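Triosephosphate isomerase (Toxoplasma gondii, PDB 5UPR) probably interconverts D-glyceraldehyde 3-phosphate and dihydroxyacetone phosphate in glycolysis and gluconeogenesis, as a homodimer of TIM barrels. Local coordinates at residues Asn19-Thr22 and Ala23-Gln26. Sequence-based numbering, arbitrary orientation.
Sequences NGTT and AKTQ
T21 caps the helix that begins at T22, and K24 supplies the N-H that it holds. From CB, T21 branches into a hydroxyl and a methyl. T21 CB stands 4.1 Å from A23 N, a loose contact. A chi1 of 66° tucks OG1 in between the two backbone branches of T21 and brings it to K24 N. There T21 OG1 accepts from K24 N at 3.1 Å, and the bond is nearly straight, with an N-H...O angle of 166°. This is an N-cap bond: the side chain accepts from an N-H of the first helical turn. A water accepts from A23 N at 2.9 Å and makes a longer, weak contact with T21 OG1.

The same hydroxyl also touches the aliphatic part of K24, with T21 OG1 3.4 Å from K24 CG. The methyl end of T21 is less close: T21 CG2 meets K24 CD at 4.0 Å. The lysine chain passes T21 at a slant before its end leads away.

The carbonyl of T21 is held twice by T25. T25 N reaches T21 O at 2.9 Å as the first helical bond, and T25 OG1 donates to T21 O at 2.8 Å. The two donors come from opposite faces of the carbonyl plane, the hydroxyl from well above it. Next along, Q26 N bonds to T22 O at 3.1 Å.

This capped turn joins the loop after barrel strand 10-15 to helix 22-34. T25 is buried against W16, F52 and helix 53-59, whose Q55 also bonds to T22 O. On the dimer side, T22 OG1 forms a hydrogen bond with NZ of K93 of the second subunit, and T21 packs on E92 of that subunit.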
ATOM      1  N   ASN A  19      -0.898   0.917 -12.332  1.00 22.96           N
ATOM      2  CA  ASN A  19      -0.566   0.427 -13.698  1.00 23.85           C
ATOM      3  C   ASN A  19       0.792  -0.239 -13.603  1.00 23.80           C
ATOM      4  O   ASN A  19       1.745   0.356 -13.050  1.00 23.62           O
ATOM      5  CB  ASN A  19      -0.484   1.592 -14.691  1.00 23.77           C
ATOM      6  CG  ASN A  19      -1.836   2.269 -14.888  1.00 24.21           C
ATOM      7  OD1 ASN A  19      -2.664   1.748 -15.619  1.00 24.08           O
ATOM      8  ND2 ASN A  19      -2.043   3.403 -14.225  1.00 23.66           N
ATOM      9  N   GLY A  20       0.930  -1.401 -14.169  1.00 24.59           N
ATOM     10  CA  GLY A  20       2.217  -2.098 -14.149  1.00 25.73           C
ATOM     11  C   GLY A  20       2.058  -3.606 -14.247  1.00 26.48           C
ATOM     12  O   GLY A  20       1.177  -4.193 -13.616  1.00 26.22           O
ATOM     13  N   THR A  21       2.945  -4.196 -15.028  1.00 28.00           N
ATOM     14  CA  THR A  21       3.235  -5.618 -15.035  1.00 29.46           C
ATOM     15  C   THR A  21       4.759  -5.798 -15.116  1.00 30.40           C
ATOM     16  O   THR A  21       5.509  -4.821 -15.318  1.00 30.16           O
ATOM     17  CB  THR A  21       2.641  -6.337 -16.271  1.00 30.54           C
ATOM     18  OG1 THR A  21       3.298  -5.865 -17.415  1.00 31.38           O
ATOM     19  CG2 THR A  21       1.148  -6.057 -16.446  1.00 31.27           C
ATOM     20  N   THR A  22       5.211  -7.033 -14.986  1.00 30.82           N
ATOM     21  CA  THR A  22       6.655  -7.297 -15.035  1.00 31.72           C
ATOM     22  C   THR A  22       7.231  -6.806 -16.392  1.00 32.87           C
ATOM     23  O   THR A  22       8.234  -6.089 -16.421  1.00 31.34           O
ATOM     24  CB  THR A  22       6.964  -8.789 -14.824  1.00 32.20           C
ATOM     25  OG1 THR A  22       6.462  -9.170 -13.547  1.00 31.23           O
ATOM     26  CG2 THR A  22       8.474  -9.022 -14.804  1.00 33.01           C
ATOM     27  N   ALA A  23       6.533  -7.110 -17.484  1.00 33.27           N
ATOM     28  CA  ALA A  23       7.018  -6.724 -18.812  1.00 34.57           C
ATOM     29  C   ALA A  23       6.927  -5.231 -19.069  1.00 34.26           C
ATOM     30  O   ALA A  23       7.803  -4.661 -19.654  1.00 34.03           O
ATOM     31  CB  ALA A  23       6.294  -7.536 -19.912  1.00 35.53           C
ATOM     32  N   LYS A  24       5.848  -4.595 -18.633  1.00 34.92           N
ATOM     33  CA  LYS A  24       5.701  -3.129 -18.842  1.00 35.84           C
ATOM     34  C   LYS A  24       6.716  -2.364 -17.988  1.00 34.12           C
ATOM     35  O   LYS A  24       7.227  -1.345 -18.400  1.00 32.51           O
ATOM     36  CB  LYS A  24       4.280  -2.665 -18.567  1.00 36.57           C
ATOM     37  CG  LYS A  24       3.298  -3.258 -19.595  1.00 39.55           C
ATOM     38  CD  LYS A  24       1.860  -3.128 -19.108  1.00 41.63           C
ATOM     39  CE  LYS A  24       0.851  -3.000 -20.253  1.00 44.20           C
ATOM     40  NZ  LYS A  24      -0.271  -2.134 -19.786  1.00 43.68           N
ATOM     41  N   THR A  25       7.024  -2.894 -16.792  1.00 33.01           N
ATOM     42  CA  THR A  25       8.066  -2.324 -15.972  1.00 33.05           C
ATOM     43  C   THR A  25       9.425  -2.375 -16.704  1.00 34.02           C
ATOM     44  O   THR A  25      10.181  -1.406 -16.687  1.00 32.38           O
ATOM     45  CB  THR A  25       8.126  -3.025 -14.601  1.00 32.75           C
ATOM     46  OG1 THR A  25       6.896  -2.828 -13.919  1.00 31.21           O
ATOM     47  CG2 THR A  25       9.267  -2.506 -13.774  1.00 32.96           C
ATOM     48  N   GLN A  26       9.715  -3.511 -17.312  1.00 37.30           N
ATOM     49  CA  GLN A  26      10.975  -3.727 -18.037  1.00 39.89           C
ATOM     50  C   GLN A  26      11.044  -2.743 -19.212  1.00 40.81           C
ATOM     51  O   GLN A  26      12.066  -2.104 -19.437  1.00 42.01           O
ATOM     52  CB  GLN A  26      11.104  -5.185 -18.537  1.00 42.85           C
ATOM     53  CG  GLN A  26      12.501  -5.500 -19.043  1.00 45.13           C
ATOM     54  CD  GLN A  26      12.658  -6.953 -19.512  1.00 49.50           C
ATOM     55  OE1 GLN A  26      11.797  -7.506 -20.207  1.00 53.66           O
ATOM     56  NE2 GLN A  26      13.761  -7.571 -19.153  1.00 50.52           N
TER
HETATM   57  O   HOH W   1       4.505  -9.127 -17.402  1.00 47.98           O